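Local coordinates for nucleoside diphosphate kinase family protein (Babesia bovis, PDB 3JS9) that probably transfers the terminal phosphate of a nucleoside triphosphate to a nucleoside diphosphate through a phosphohistidine intermediate, with magnesium as cofactor, at residues G97-V102 with N118-H123; L30-M35 with G111-V116; D19-G24 with H75-C80. All blocks are in the same frame, centred on the assembly; numbering follows the deposited sequence. Where two conformers were deposited one is given.

Contact 1: G97-V102 with N118-H123; sequences GLTSPV and NFNIVH. With SO4 (sulfate ion), chain G.
Asn120 reaches the loop 97-102 with both parts of its side chain, the amide for a polar contact and the methylene for an apolar one. Its ND2 donates to the carbonyl O of Thr99 at 3.2 Å; the N-H points nearly straight (157°) at a lone pair in the carbonyl plane, and the acceptor is slightly tilted from the amide plane. CB of Asn120 meets CG of Pro101 at 4.0 Å, the two side chains crossing at about a right angle. With chi1 at 65°, CG of Asn120 sits between the backbone N and the carbonyl carbon, which turns the amide to the Thr99 carbonyl. At the amide's other end, OD1 accepts from Lys17. ND1 of His123 donates to O1 of a sulfate at 3.0 Å, with a weaker bond from ND1 to O3; the sulfur lies in the ring plane, at its edge. A hydrogen bond between NE2 and Glu134 OE1 helps set the ring's rotation. Lys17 and Tyr57 also grip the sulfate. Such a cluster is characteristic of the nucleoside diphosphate kinase active site: His123 is the predicted phosphohistidine, Thr99 and Asn120 predicted ATP ligands, and the sulfate, probably from the crystallisation liquor, may sit where a phosphate would bind.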
ATOM      1  N   GLY A  97      18.179  -5.101  -5.181  1.00 23.81           N
ATOM      2  CA  GLY A  97      18.314  -6.558  -5.329  1.00 24.49           C
ATOM      3  C   GLY A  97      19.479  -6.988  -6.197  1.00 25.16           C
ATOM      4  O   GLY A  97      20.334  -6.180  -6.522  1.00 25.29           O
ATOM      5  N   LEU A  98      19.514  -8.262  -6.584  1.00 25.77           N
ATOM      6  CA  LEU A  98      20.616  -8.753  -7.409  1.00 26.45           C
ATOM      7  C   LEU A  98      20.386  -8.409  -8.873  1.00 26.76           C
ATOM      8  O   LEU A  98      19.248  -8.197  -9.291  1.00 26.86           O
ATOM      9  CB  LEU A  98      20.845 -10.264  -7.204  1.00 25.93           C
ATOM     10  CG  LEU A  98      21.199 -10.691  -5.770  1.00 27.44           C
ATOM     11  CD1 LEU A  98      21.330 -12.209  -5.670  1.00 28.35           C
ATOM     12  CD2 LEU A  98      22.452 -10.021  -5.181  1.00 25.08           C
ATOM     13  N   THR A  99      21.473  -8.348  -9.637  1.00 26.79           N
ATOM     14  CA  THR A  99      21.410  -8.098 -11.070  1.00 27.98           C
ATOM     15  C   THR A  99      20.293  -8.855 -11.795  1.00 27.62           C
ATOM     16  O   THR A  99      19.546  -8.258 -12.557  1.00 28.21           O
ATOM     17  CB  THR A  99      22.754  -8.459 -11.770  1.00 28.58           C
ATOM     18  OG1 THR A  99      23.840  -7.895 -11.023  1.00 31.05           O
ATOM     19  CG2 THR A  99      22.785  -7.899 -13.205  1.00 28.15           C
ATOM     20  N   SER A 100      20.198 -10.160 -11.587  1.00 26.98           N
ATOM     21  CA  SER A 100      19.111 -10.904 -12.177  1.00 27.26           C
ATOM     22  C   SER A 100      17.825 -10.917 -11.316  1.00 26.13           C
ATOM     23  O   SER A 100      17.833 -11.388 -10.192  1.00 26.46           O
ATOM     24  CB  SER A 100      19.568 -12.322 -12.482  1.00 27.91           C
ATOM     25  OG  SER A 100      18.487 -13.027 -13.081  1.00 30.65           O
ATOM     26  N   PRO A 101      16.724 -10.367 -11.829  1.00 25.22           N
ATOM     27  CA  PRO A 101      15.526 -10.352 -10.986  1.00 25.09           C
ATOM     28  C   PRO A 101      15.106 -11.749 -10.499  1.00 25.00           C
ATOM     29  O   PRO A 101      14.679 -11.884  -9.349  1.00 25.55           O
ATOM     30  CB  PRO A 101      14.443  -9.746 -11.907  1.00 24.70           C
ATOM     31  CG  PRO A 101      15.189  -8.905 -12.863  1.00 24.34           C
ATOM     32  CD  PRO A 101      16.508  -9.652 -13.102  1.00 25.50           C
ATOM     33  N   VAL A 102      15.272 -12.771 -11.338  1.00 24.77           N
ATOM     34  CA  VAL A 102      14.963 -14.149 -10.958  1.00 24.64           C
ATOM     35  C   VAL A 102      15.740 -14.605  -9.703  1.00 24.86           C
ATOM     36  O   VAL A 102      15.286 -15.480  -8.998  1.00 25.30           O
ATOM     37  CB  VAL A 102      15.069 -15.170 -12.162  1.00 24.86           C
ATOM     38  CG1 VAL A 102      16.514 -15.589 -12.473  1.00 23.17           C
ATOM     39  CG2 VAL A 102      14.262 -16.408 -11.877  1.00 26.13           C
ATOM     40  N   ASN A 118      17.862  -7.937 -18.677  1.00 25.11           N
ATOM     41  CA  ASN A 118      17.839  -6.851 -19.663  1.00 24.79           C
ATOM     42  C   ASN A 118      16.873  -5.738 -19.266  1.00 24.40           C
ATOM     43  O   ASN A 118      16.993  -4.600 -19.763  1.00 24.73           O
ATOM     44  CB  ASN A 118      17.428  -7.379 -21.035  1.00 24.85           C
ATOM     45  CG  ASN A 118      18.611  -7.817 -21.877  1.00 27.66           C
ATOM     46  OD1 ASN A 118      19.765  -7.860 -21.408  1.00 25.27           O
ATOM     47  ND2 ASN A 118      18.330  -8.128 -23.155  1.00 30.02           N
ATOM     48  N   PHE A 119      15.894  -6.087 -18.412  1.00 22.75           N
ATOM     49  CA  PHE A 119      14.807  -5.178 -18.036  1.00 20.79           C
ATOM     50  C   PHE A 119      14.650  -5.158 -16.530  1.00 19.78           C
ATOM     51  O   PHE A 119      13.598  -5.497 -15.986  1.00 18.86           O
ATOM     52  CB  PHE A 119      13.504  -5.576 -18.735  1.00 20.01           C
ATOM     53  CG  PHE A 119      13.551  -5.429 -20.223  1.00 20.63           C
ATOM     54  CD1 PHE A 119      13.725  -4.175 -20.816  1.00 21.77           C
ATOM     55  CD2 PHE A 119      13.423  -6.548 -21.060  1.00 22.17           C
ATOM     56  CE1 PHE A 119      13.751  -4.025 -22.228  1.00 20.20           C
ATOM     57  CE2 PHE A 119      13.444  -6.414 -22.467  1.00 19.42           C
ATOM     58  CZ  PHE A 119      13.602  -5.158 -23.048  1.00 19.45           C
ATOM     59  N   ASN A 120      15.715  -4.742 -15.854  1.00 19.81           N
ATOM     60  CA  ASN A 120      15.753  -4.837 -14.416  1.00 19.11           C
ATOM     61  C   ASN A 120      15.509  -3.512 -13.709  1.00 19.00           C
ATOM     62  O   ASN A 120      16.010  -3.268 -12.584  1.00 18.78           O
ATOM     63  CB  ASN A 120      17.022  -5.545 -13.965  1.00 19.90           C
ATOM     64  CG  ASN A 120      18.288  -4.776 -14.295  1.00 21.61           C
ATOM     65  OD1 ASN A 120      18.275  -3.776 -15.046  1.00 21.85           O
ATOM     66  ND2 ASN A 120      19.402  -5.242 -13.725  1.00 19.25           N
ATOM     67  N   ILE A 121      14.714  -2.676 -14.390  1.00 18.27           N
ATOM     68  CA  ILE A 121      13.994  -1.552 -13.790  1.00 18.03           C
ATOM     69  C   ILE A 121      14.856  -0.341 -13.399  1.00 18.67           C
ATOM     70  O   ILE A 121      14.478   0.816 -13.677  1.00 18.50           O
ATOM     71  CB  ILE A 121      13.198  -1.942 -12.491  1.00 17.80           C
ATOM     72  CG1 ILE A 121      12.427  -3.274 -12.622  1.00 17.45           C
ATOM     73  CG2 ILE A 121      12.336  -0.751 -12.004  1.00 15.55           C
ATOM     74  CD1 ILE A 121      11.496  -3.303 -13.689  1.00 18.67           C
ATOM     75  N   VAL A 122      15.972  -0.599 -12.713  1.00 18.55           N
ATOM     76  CA  VAL A 122      16.607   0.451 -11.947  1.00 19.28           C
ATOM     77  C   VAL A 122      18.095   0.175 -11.814  1.00 19.93           C
ATOM     78  O   VAL A 122      18.507  -0.988 -11.748  1.00 20.90           O
ATOM     79  CB  VAL A 122      15.957   0.555 -10.529  1.00 18.89           C
ATOM     80  CG1 VAL A 122      16.294  -0.702  -9.701  1.00 19.28           C
ATOM     81  CG2 VAL A 122      16.440   1.800  -9.792  1.00 16.96           C
ATOM     82  N   HIS A 123      18.896   1.236 -11.761  1.00 19.82           N
ATOM     83  CA  HIS A 123      20.334   1.096 -11.543  1.00 19.71           C
ATOM     84  C   HIS A 123      20.661   1.599 -10.149  1.00 18.79           C
ATOM     85  O   HIS A 123      20.138   2.643  -9.733  1.00 19.29           O
ATOM     86  CB  HIS A 123      21.155   1.902 -12.594  1.00 19.60           C
ATOM     87  CG  HIS A 123      22.544   2.228 -12.132  1.00 20.91           C
ATOM     88  ND1 HIS A 123      23.624   1.411 -12.390  1.00 22.01           N
ATOM     89  CD2 HIS A 123      23.009   3.218 -11.329  1.00 20.75           C
ATOM     90  CE1 HIS A 123      24.700   1.898 -11.792  1.00 22.09           C
ATOM     91  NE2 HIS A 123      24.356   2.998 -11.150  1.00 22.19           N
TER
HETATM   92  S   SO4 G 152      23.050  -1.356 -14.554  1.00 60.59           S
HETATM   93  O1  SO4 G 152      23.167  -1.434 -13.090  1.00 60.29           O
HETATM   94  O2  SO4 G 152      24.244  -1.930 -15.129  1.00 62.06           O
HETATM   95  O3  SO4 G 152      22.893  -0.015 -15.143  1.00 60.65           O
HETATM   96  O4  SO4 G 152      21.892  -2.152 -14.869  1.00 62.46           O

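Contact 2: L30-M35 with G111-V116; sequences LKRFEM and GDFGVV
Arg32 extends from helix 26-36 to the end of helix 109-113 and grips Asp112 end-on, both terminal nitrogens converging on a single carboxylate oxygen. NH1 of Arg32 donates to Asp112 OD2 at 3.0 Å and NH2 to the same OD2 at 3.2 Å, the first bond being the straighter, at 155° against 142°. OD2 lies in the guanidinium plane, yet the two flat groups are turned 70° apart: NH1 uses the anti lone pair of OD2, whereas NH2 meets that oxygen on its anti side but out of the carboxylate plane. The other oxygen, Asp112 OD1, accepts from the backbone N of Gly107, so both ends of the carboxylate are engaged. Glu28, one turn earlier on the arginine's helix, forms a salt bridge with NE. With two acids at its edges, the guanidinium would be expected to stay charged. The chain of Arg32 is extended from CG to NE, and this length carries the group across the 12.0 Å between the CA atoms of Arg32 and Asp112. Phe113 comes from the opposite direction, its CE2 lying over one guanidinium face, 3.4 Å from Arg32 NH1; the ring is inclined to that plane. CB of Asp112 lies over the centre of one face of the Phe113 ring. This is an interhelical salt bridge within the nucleoside diphosphate kinase fold, joining a sheet-packed helix to the one that carries Arg110, a predicted ATP ligand.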
ATOM      1  N   LEU A  30      11.215   5.800  -5.872  1.00 15.78           N
ATOM      2  CA  LEU A  30      11.564   6.961  -5.060  1.00 15.78           C
ATOM      3  C   LEU A  30      11.083   6.740  -3.611  1.00 15.87           C
ATOM      4  O   LEU A  30      11.840   6.867  -2.653  1.00 15.11           O
ATOM      5  CB  LEU A  30      10.970   8.239  -5.669  1.00 15.45           C
ATOM      6  CG  LEU A  30      11.630   9.601  -5.328  1.00 17.35           C
ATOM      7  CD1 LEU A  30      11.127  10.665  -6.262  1.00 15.18           C
ATOM      8  CD2 LEU A  30      11.488  10.089  -3.853  1.00 14.22           C
ATOM      9  N   LYS A  31       9.813   6.367  -3.477  1.00 16.82           N
ATOM     10  CA  LYS A  31       9.169   6.175  -2.186  1.00 17.05           C
ATOM     11  C   LYS A  31       9.906   5.113  -1.345  1.00 17.19           C
ATOM     12  O   LYS A  31      10.071   5.274  -0.125  1.00 17.02           O
ATOM     13  CB  LYS A  31       7.715   5.818  -2.444  1.00 17.32           C
ATOM     14  CG  LYS A  31       6.837   5.534  -1.206  1.00 20.22           C
ATOM     15  CD  LYS A  31       5.359   5.435  -1.683  1.00 25.79           C
ATOM     16  CE  LYS A  31       4.469   4.555  -0.752  1.00 29.46           C
ATOM     17  NZ  LYS A  31       4.184   5.265   0.538  1.00 28.67           N
ATOM     18  N   ARG A  32      10.392   4.049  -1.988  1.00 16.76           N
ATOM     19  CA  ARG A  32      11.121   3.020  -1.235  1.00 16.62           C
ATOM     20  C   ARG A  32      12.403   3.582  -0.697  1.00 17.24           C
ATOM     21  O   ARG A  32      12.756   3.294   0.449  1.00 19.66           O
ATOM     22  CB  ARG A  32      11.413   1.773  -2.077  1.00 16.96           C
ATOM     23  CG  ARG A  32      10.213   0.851  -2.256  1.00 13.92           C
ATOM     24  CD  ARG A  32      10.469  -0.134  -3.341  1.00 13.09           C
ATOM     25  NE  ARG A  32       9.288  -0.933  -3.607  1.00 13.19           N
ATOM     26  CZ  ARG A  32       9.232  -2.264  -3.509  1.00 11.51           C
ATOM     27  NH1 ARG A  32       8.094  -2.872  -3.795  1.00  6.65           N
ATOM     28  NH2 ARG A  32      10.318  -2.980  -3.195  1.00  5.97           N
ATOM     29  N   PHE A  33      13.101   4.405  -1.475  1.00 16.62           N
ATOM     30  CA  PHE A  33      14.297   5.062  -0.944  1.00 16.69           C
ATOM     31  C   PHE A  33      13.992   6.075   0.174  1.00 17.03           C
ATOM     32  O   PHE A  33      14.718   6.144   1.181  1.00 16.51           O
ATOM     33  CB  PHE A  33      15.143   5.663  -2.068  1.00 16.41           C
ATOM     34  CG  PHE A  33      16.093   4.659  -2.688  1.00 18.18           C
ATOM     35  CD1 PHE A  33      17.380   4.507  -2.194  1.00 18.05           C
ATOM     36  CD2 PHE A  33      15.660   3.802  -3.704  1.00 18.49           C
ATOM     37  CE1 PHE A  33      18.229   3.572  -2.734  1.00 19.27           C
ATOM     38  CE2 PHE A  33      16.503   2.854  -4.256  1.00 17.36           C
ATOM     39  CZ  PHE A  33      17.776   2.730  -3.770  1.00 20.93           C
ATOM     40  N   GLU A  34      12.907   6.833  -0.006  1.00 16.67           N
ATOM     41  CA  GLU A  34      12.480   7.822   0.954  1.00 16.59           C
ATOM     42  C   GLU A  34      12.100   7.139   2.273  1.00 16.68           C
ATOM     43  O   GLU A  34      12.536   7.598   3.332  1.00 16.50           O
ATOM     44  CB  GLU A  34      11.323   8.642   0.364  1.00 16.70           C
ATOM     45  CG  GLU A  34      11.144  10.067   0.849  1.00 15.91           C
ATOM     46  CD  GLU A  34      10.059  10.799   0.027  1.00 19.24           C
ATOM     47  OE1 GLU A  34       9.363  10.139  -0.792  1.00 19.66           O
ATOM     48  OE2 GLU A  34       9.878  12.034   0.207  1.00 20.15           O
ATOM     49  N   MET A  35      11.321   6.046   2.214  1.00 16.85           N
ATOM     50  CA  MET A  35      10.928   5.395   3.469  0.50 16.71           C
ATOM     51  C   MET A  35      12.130   4.778   4.181  1.00 17.24           C
ATOM     52  O   MET A  35      12.121   4.721   5.397  1.00 17.46           O
ATOM     53  CB  MET A  35       9.843   4.346   3.253  0.50 16.57           C
ATOM     54  CG  MET A  35       8.559   4.901   2.699  0.50 15.75           C
ATOM     55  SD  MET A  35       7.778   5.993   3.876  0.50 17.17           S
ATOM     56  CE  MET A  35       8.499   7.566   3.375  0.50 17.30           C
ATOM     57  N   GLY A 111      13.108  -7.890  -7.126  1.00 15.78           N
ATOM     58  CA  GLY A 111      12.387  -9.068  -6.659  1.00 14.97           C
ATOM     59  C   GLY A 111      10.889  -8.887  -6.883  1.00 15.32           C
ATOM     60  O   GLY A 111      10.199  -9.821  -7.280  1.00 14.90           O
ATOM     61  N   ASP A 112      10.388  -7.669  -6.658  1.00 14.47           N
ATOM     62  CA  ASP A 112       8.960  -7.438  -6.682  1.00 14.35           C
ATOM     63  C   ASP A 112       8.445  -7.133  -8.073  1.00 14.36           C
ATOM     64  O   ASP A 112       7.249  -7.370  -8.343  1.00 13.52           O
ATOM     65  CB  ASP A 112       8.575  -6.314  -5.716  1.00 14.06           C
ATOM     66  CG  ASP A 112       8.750  -6.718  -4.241  1.00 16.54           C
ATOM     67  OD1 ASP A 112       8.857  -7.958  -3.939  1.00 15.03           O
ATOM     68  OD2 ASP A 112       8.760  -5.781  -3.383  1.00 16.84           O
ATOM     69  N   PHE A 113       9.322  -6.640  -8.957  1.00 13.63           N
ATOM     70  CA  PHE A 113       8.836  -6.114 -10.236  1.00 14.28           C
ATOM     71  C   PHE A 113       9.494  -6.628 -11.528  1.00 14.44           C
ATOM     72  O   PHE A 113       8.983  -6.372 -12.613  1.00 14.13           O
ATOM     73  CB  PHE A 113       8.902  -4.587 -10.257  1.00 14.12           C
ATOM     74  CG  PHE A 113       8.130  -3.924  -9.157  1.00 14.46           C
ATOM     75  CD1 PHE A 113       6.730  -4.022  -9.110  1.00 13.98           C
ATOM     76  CD2 PHE A 113       8.793  -3.154  -8.204  1.00 13.02           C
ATOM     77  CE1 PHE A 113       6.006  -3.403  -8.078  1.00 15.22           C
ATOM     78  CE2 PHE A 113       8.090  -2.531  -7.165  1.00 14.30           C
ATOM     79  CZ  PHE A 113       6.679  -2.658  -7.098  1.00 12.69           C
ATOM     80  N   GLY A 114      10.636  -7.296 -11.424  1.00 14.58           N
ATOM     81  CA  GLY A 114      11.402  -7.603 -12.607  1.00 14.93           C
ATOM     82  C   GLY A 114      11.352  -9.070 -12.964  1.00 16.74           C
ATOM     83  O   GLY A 114      11.039  -9.934 -12.123  1.00 16.20           O
ATOM     84  N   VAL A 115      11.667  -9.368 -14.228  1.00 17.77           N
ATOM     85  CA  VAL A 115      11.668 -10.760 -14.702  1.00 17.86           C
ATOM     86  C   VAL A 115      13.023 -11.187 -15.294  1.00 18.51           C
ATOM     87  O   VAL A 115      13.536 -12.231 -14.943  1.00 18.46           O
ATOM     88  CB  VAL A 115      10.508 -10.947 -15.687  1.00 18.48           C
ATOM     89  CG1 VAL A 115      10.431 -12.401 -16.228  1.00 16.13           C
ATOM     90  CG2 VAL A 115       9.206 -10.466 -15.003  1.00 15.94           C
ATOM     91  N   VAL A 116      13.599 -10.362 -16.167  1.00 19.48           N
ATOM     92  CA  VAL A 116      14.847 -10.697 -16.886  1.00 20.33           C
ATOM     93  C   VAL A 116      15.855  -9.577 -16.652  1.00 22.22           C
ATOM     94  O   VAL A 116      15.456  -8.415 -16.442  1.00 21.80           O
ATOM     95  CB  VAL A 116      14.616 -10.921 -18.435  1.00 20.22           C
ATOM     96  CG1 VAL A 116      13.606 -12.061 -18.702  1.00 18.29           C
ATOM     97  CG2 VAL A 116      14.140  -9.641 -19.142  1.00 18.42           C
TER

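Contact 3: D19-G24 with H75-C80; sequences DGVQRG and HGPVFC. With SO4 (sulfate ion), chain F; SO4 (sulfate ion), chain D.
The helix 18-22 runs past the start of strand 78-85, with the CA atoms of Val21 and Val78 6.7 Å apart, and ends in a Schellman motif at Gly24, which has positive phi and whose N bonds to Val21 O. Here a helix packs against the beginning of a strand in the four-stranded antiparallel sheet of the nucleoside diphosphate kinase fold. Val21 carries the apolar contact and divides its two methyls between partners. Val21 CG1, anti to the backbone N (chi1 171°), meets CG of Pro77 at 3.8 Å, the side chains crossing at a slant; Val21 CG2 lies against the backbone, 3.8 Å from Pro77 O and 4.3 Å from Val78 CA. Pro77 follows a cis peptide bond. Phe45 and, from a neighbouring subunit, Trp147 touch both Val21 and Pro77, so this buried apolar cluster extends to the subunit interface. The amide of Gln22 is held mainly by that same subunit, with OE1 accepting from Ser150 N and NE2 donating to Glu148 O.

Two sulfates, probably from the crystallisation liquor, lie with their sulfur in plane at the edges of the Arg23 guanidinium and the His75 ring: Arg23 NE and NH2 converge on one oxygen, and His75 ND1 bonds to two of the other ion. A single water bridges the segments, donating to Gly76 O at 2.8 Å and accepting a weak bond from Gln22 NE2.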
ATOM      1  N   ASP A  19      12.673   1.060 -18.800  1.00 17.80           N
ATOM      2  CA  ASP A  19      11.642   0.058 -18.550  1.00 17.23           C
ATOM      3  C   ASP A  19      10.910   0.417 -17.244  1.00 17.29           C
ATOM      4  O   ASP A  19       9.673   0.338 -17.175  1.00 17.69           O
ATOM      5  CB  ASP A  19      12.219  -1.376 -18.555  1.00 17.28           C
ATOM      6  CG  ASP A  19      13.430  -1.538 -17.621  1.00 18.54           C
ATOM      7  OD1 ASP A  19      14.349  -0.691 -17.684  1.00 20.68           O
ATOM      8  OD2 ASP A  19      13.461  -2.487 -16.814  1.00 16.92           O
ATOM      9  N   GLY A  20      11.658   0.864 -16.224  1.00 17.05           N
ATOM     10  CA  GLY A  20      11.038   1.415 -15.003  1.00 16.13           C
ATOM     11  C   GLY A  20      10.017   2.515 -15.327  1.00 16.49           C
ATOM     12  O   GLY A  20       8.882   2.524 -14.806  1.00 16.64           O
ATOM     13  N   VAL A  21      10.397   3.429 -16.222  1.00 15.18           N
ATOM     14  CA  VAL A  21       9.571   4.585 -16.489  1.00 14.28           C
ATOM     15  C   VAL A  21       8.322   4.203 -17.255  1.00 14.69           C
ATOM     16  O   VAL A  21       7.223   4.657 -16.908  1.00 14.39           O
ATOM     17  CB  VAL A  21      10.335   5.696 -17.237  1.00 14.54           C
ATOM     18  CG1 VAL A  21       9.376   6.806 -17.707  1.00 12.33           C
ATOM     19  CG2 VAL A  21      11.490   6.263 -16.353  1.00 12.94           C
ATOM     20  N   GLN A  22       8.486   3.353 -18.270  1.00 14.97           N
ATOM     21  CA  GLN A  22       7.359   2.875 -19.091  1.00 15.66           C
ATOM     22  C   GLN A  22       6.367   2.094 -18.246  1.00 15.28           C
ATOM     23  O   GLN A  22       5.170   2.064 -18.532  1.00 15.17           O
ATOM     24  CB  GLN A  22       7.841   1.990 -20.260  1.00 15.85           C
ATOM     25  CG  GLN A  22       8.698   2.713 -21.264  1.00 15.84           C
ATOM     26  CD  GLN A  22       7.885   3.433 -22.342  1.00 16.74           C
ATOM     27  OE1 GLN A  22       6.652   3.294 -22.442  1.00 18.55           O
ATOM     28  NE2 GLN A  22       8.582   4.196 -23.166  1.00 13.79           N
ATOM     29  N   ARG A  23       6.862   1.458 -17.201  1.00 14.57           N
ATOM     30  CA  ARG A  23       5.979   0.637 -16.410  1.00 14.33           C
ATOM     31  C   ARG A  23       5.302   1.394 -15.274  1.00 14.02           C
ATOM     32  O   ARG A  23       4.556   0.778 -14.483  1.00 14.55           O
ATOM     33  CB  ARG A  23       6.716  -0.617 -15.917  1.00 14.49           C
ATOM     34  CG  ARG A  23       6.914  -1.660 -17.037  1.00 15.49           C
ATOM     35  CD  ARG A  23       7.772  -2.854 -16.590  1.00 15.10           C
ATOM     36  NE  ARG A  23       7.061  -3.705 -15.633  1.00 14.51           N
ATOM     37  CZ  ARG A  23       7.650  -4.617 -14.857  1.00 13.49           C
ATOM     38  NH1 ARG A  23       8.967  -4.832 -14.919  1.00  9.42           N
ATOM     39  NH2 ARG A  23       6.910  -5.354 -14.054  1.00 13.67           N
ATOM     40  N   GLY A  24       5.534   2.704 -15.200  1.00 13.01           N
ATOM     41  CA  GLY A  24       5.004   3.521 -14.121  1.00 13.34           C
ATOM     42  C   GLY A  24       5.584   3.252 -12.714  1.00 13.94           C
ATOM     43  O   GLY A  24       4.867   3.345 -11.717  1.00 12.68           O
ATOM     44  N   HIS A  75      18.104   6.431 -25.533  1.00 28.16           N
ATOM     45  CA  HIS A  75      16.758   6.661 -26.058  1.00 27.34           C
ATOM     46  C   HIS A  75      15.837   7.166 -24.949  1.00 25.96           C
ATOM     47  O   HIS A  75      14.892   7.916 -25.230  1.00 26.46           O
ATOM     48  CB  HIS A  75      16.172   5.436 -26.756  1.00 27.75           C
ATOM     49  CG  HIS A  75      14.803   5.665 -27.319  1.00 30.10           C
ATOM     50  ND1 HIS A  75      14.553   6.588 -28.314  1.00 33.36           N
ATOM     51  CD2 HIS A  75      13.606   5.092 -27.030  1.00 31.31           C
ATOM     52  CE1 HIS A  75      13.264   6.574 -28.617  1.00 33.62           C
ATOM     53  NE2 HIS A  75      12.666   5.675 -27.851  1.00 34.04           N
ATOM     54  N   GLY A  76      16.124   6.731 -23.713  1.00 23.53           N
ATOM     55  CA  GLY A  76      15.453   7.179 -22.507  1.00 21.15           C
ATOM     56  C   GLY A  76      13.973   6.895 -22.497  1.00 20.27           C
ATOM     57  O   GLY A  76      13.480   6.003 -23.236  1.00 20.98           O
ATOM     58  N   PRO A  77      13.234   7.614 -21.653  1.00 19.06           N
ATOM     59  CA  PRO A  77      13.688   8.553 -20.639  1.00 18.82           C
ATOM     60  C   PRO A  77      14.200   7.811 -19.391  1.00 18.41           C
ATOM     61  O   PRO A  77      13.972   6.597 -19.264  1.00 18.88           O
ATOM     62  CB  PRO A  77      12.409   9.309 -20.295  1.00 19.06           C
ATOM     63  CG  PRO A  77      11.339   8.350 -20.577  1.00 19.33           C
ATOM     64  CD  PRO A  77      11.767   7.508 -21.696  1.00 18.56           C
ATOM     65  N   VAL A  78      14.891   8.517 -18.500  1.00 17.02           N
ATOM     66  CA  VAL A  78      15.339   7.928 -17.243  1.00 16.32           C
ATOM     67  C   VAL A  78      15.015   8.856 -16.098  1.00 16.24           C
ATOM     68  O   VAL A  78      14.807  10.043 -16.321  1.00 16.28           O
ATOM     69  CB  VAL A  78      16.878   7.575 -17.251  1.00 16.72           C
ATOM     70  CG1 VAL A  78      17.201   6.648 -18.420  1.00 13.99           C
ATOM     71  CG2 VAL A  78      17.761   8.849 -17.287  1.00 15.97           C
ATOM     72  N   PHE A  79      14.978   8.339 -14.867  1.00 16.43           N
ATOM     73  CA  PHE A  79      14.813   9.215 -13.716  1.00 16.59           C
ATOM     74  C   PHE A  79      16.005   9.079 -12.800  1.00 17.25           C
ATOM     75  O   PHE A  79      16.280   7.985 -12.308  1.00 18.21           O
ATOM     76  CB  PHE A  79      13.489   8.945 -13.007  1.00 16.89           C
ATOM     77  CG  PHE A  79      13.203   9.883 -11.856  1.00 17.16           C
ATOM     78  CD1 PHE A  79      13.617   9.570 -10.575  1.00 16.36           C
ATOM     79  CD2 PHE A  79      12.484  11.058 -12.057  1.00 16.86           C
ATOM     80  CE1 PHE A  79      13.348  10.430  -9.522  1.00 19.99           C
ATOM     81  CE2 PHE A  79      12.212  11.926 -10.996  1.00 15.58           C
ATOM     82  CZ  PHE A  79      12.645  11.625  -9.746  1.00 15.68           C
ATOM     83  N   CYS A  80      16.712  10.194 -12.584  1.00 17.56           N
ATOM     84  CA  CYS A  80      18.003  10.232 -11.890  1.00 17.38           C
ATOM     85  C   CYS A  80      17.846  10.716 -10.480  1.00 18.31           C
ATOM     86  O   CYS A  80      17.115  11.681 -10.250  1.00 19.27           O
ATOM     87  CB  CYS A  80      18.960  11.205 -12.582  1.00 17.07           C
ATOM     88  SG  CYS A  80      19.108  11.044 -14.388  1.00 17.78           S
TER
HETATM   89  S   SO4 F 151       3.291  -3.364 -14.970  1.00109.27           S
HETATM   90  O1  SO4 F 151       4.341  -4.331 -15.278  1.00108.32           O
HETATM   91  O2  SO4 F 151       3.912  -2.193 -14.348  1.00107.83           O
HETATM   92  O3  SO4 F 151       2.548  -2.973 -16.178  1.00107.67           O
HETATM   93  O4  SO4 F 151       2.367  -3.987 -14.022  1.00108.54           O
HETATM   94  S   SO4 D 149      16.998   9.184 -29.443  1.00 92.30           S
HETATM   95  O1  SO4 D 149      17.325   7.762 -29.318  1.00 93.22           O
HETATM   96  O2  SO4 D 149      17.796   9.895 -28.446  1.00 91.22           O
HETATM   97  O3  SO4 D 149      17.308   9.650 -30.791  1.00 92.77           O
HETATM   98  O4  SO4 D 149      15.561   9.403 -29.260  1.00 92.67           O
HETATM   99  O   HOH W   1      10.892   5.309 -24.196  1.00 17.93           O

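The three contacts lie within one compact domain, their centres 10 to 14 Å apart. Contact 3 closes along the chain before contact 1 opens, whereas contact 2 interleaves with both. Contacts 1 and 3 reach the same antiparallel sheet, through strands 122-124 and 78-85. Direct bonds connect neighbours: Asp19 OD2 of contact 3 probably accepts from Ile121 N of contact 1, and Arg23 NH2 probably donates to Phe113 O of contact 2. Pro101 of contact 1 packs on Gly114 of contact 2. Contact 1, which holds the predicted site residues, is therefore tied to contact 3 through Asp19-Ile121 and to contact 2 through Pro101-Gly114, and all three contacts also touch other subunits of the six-chain assembly.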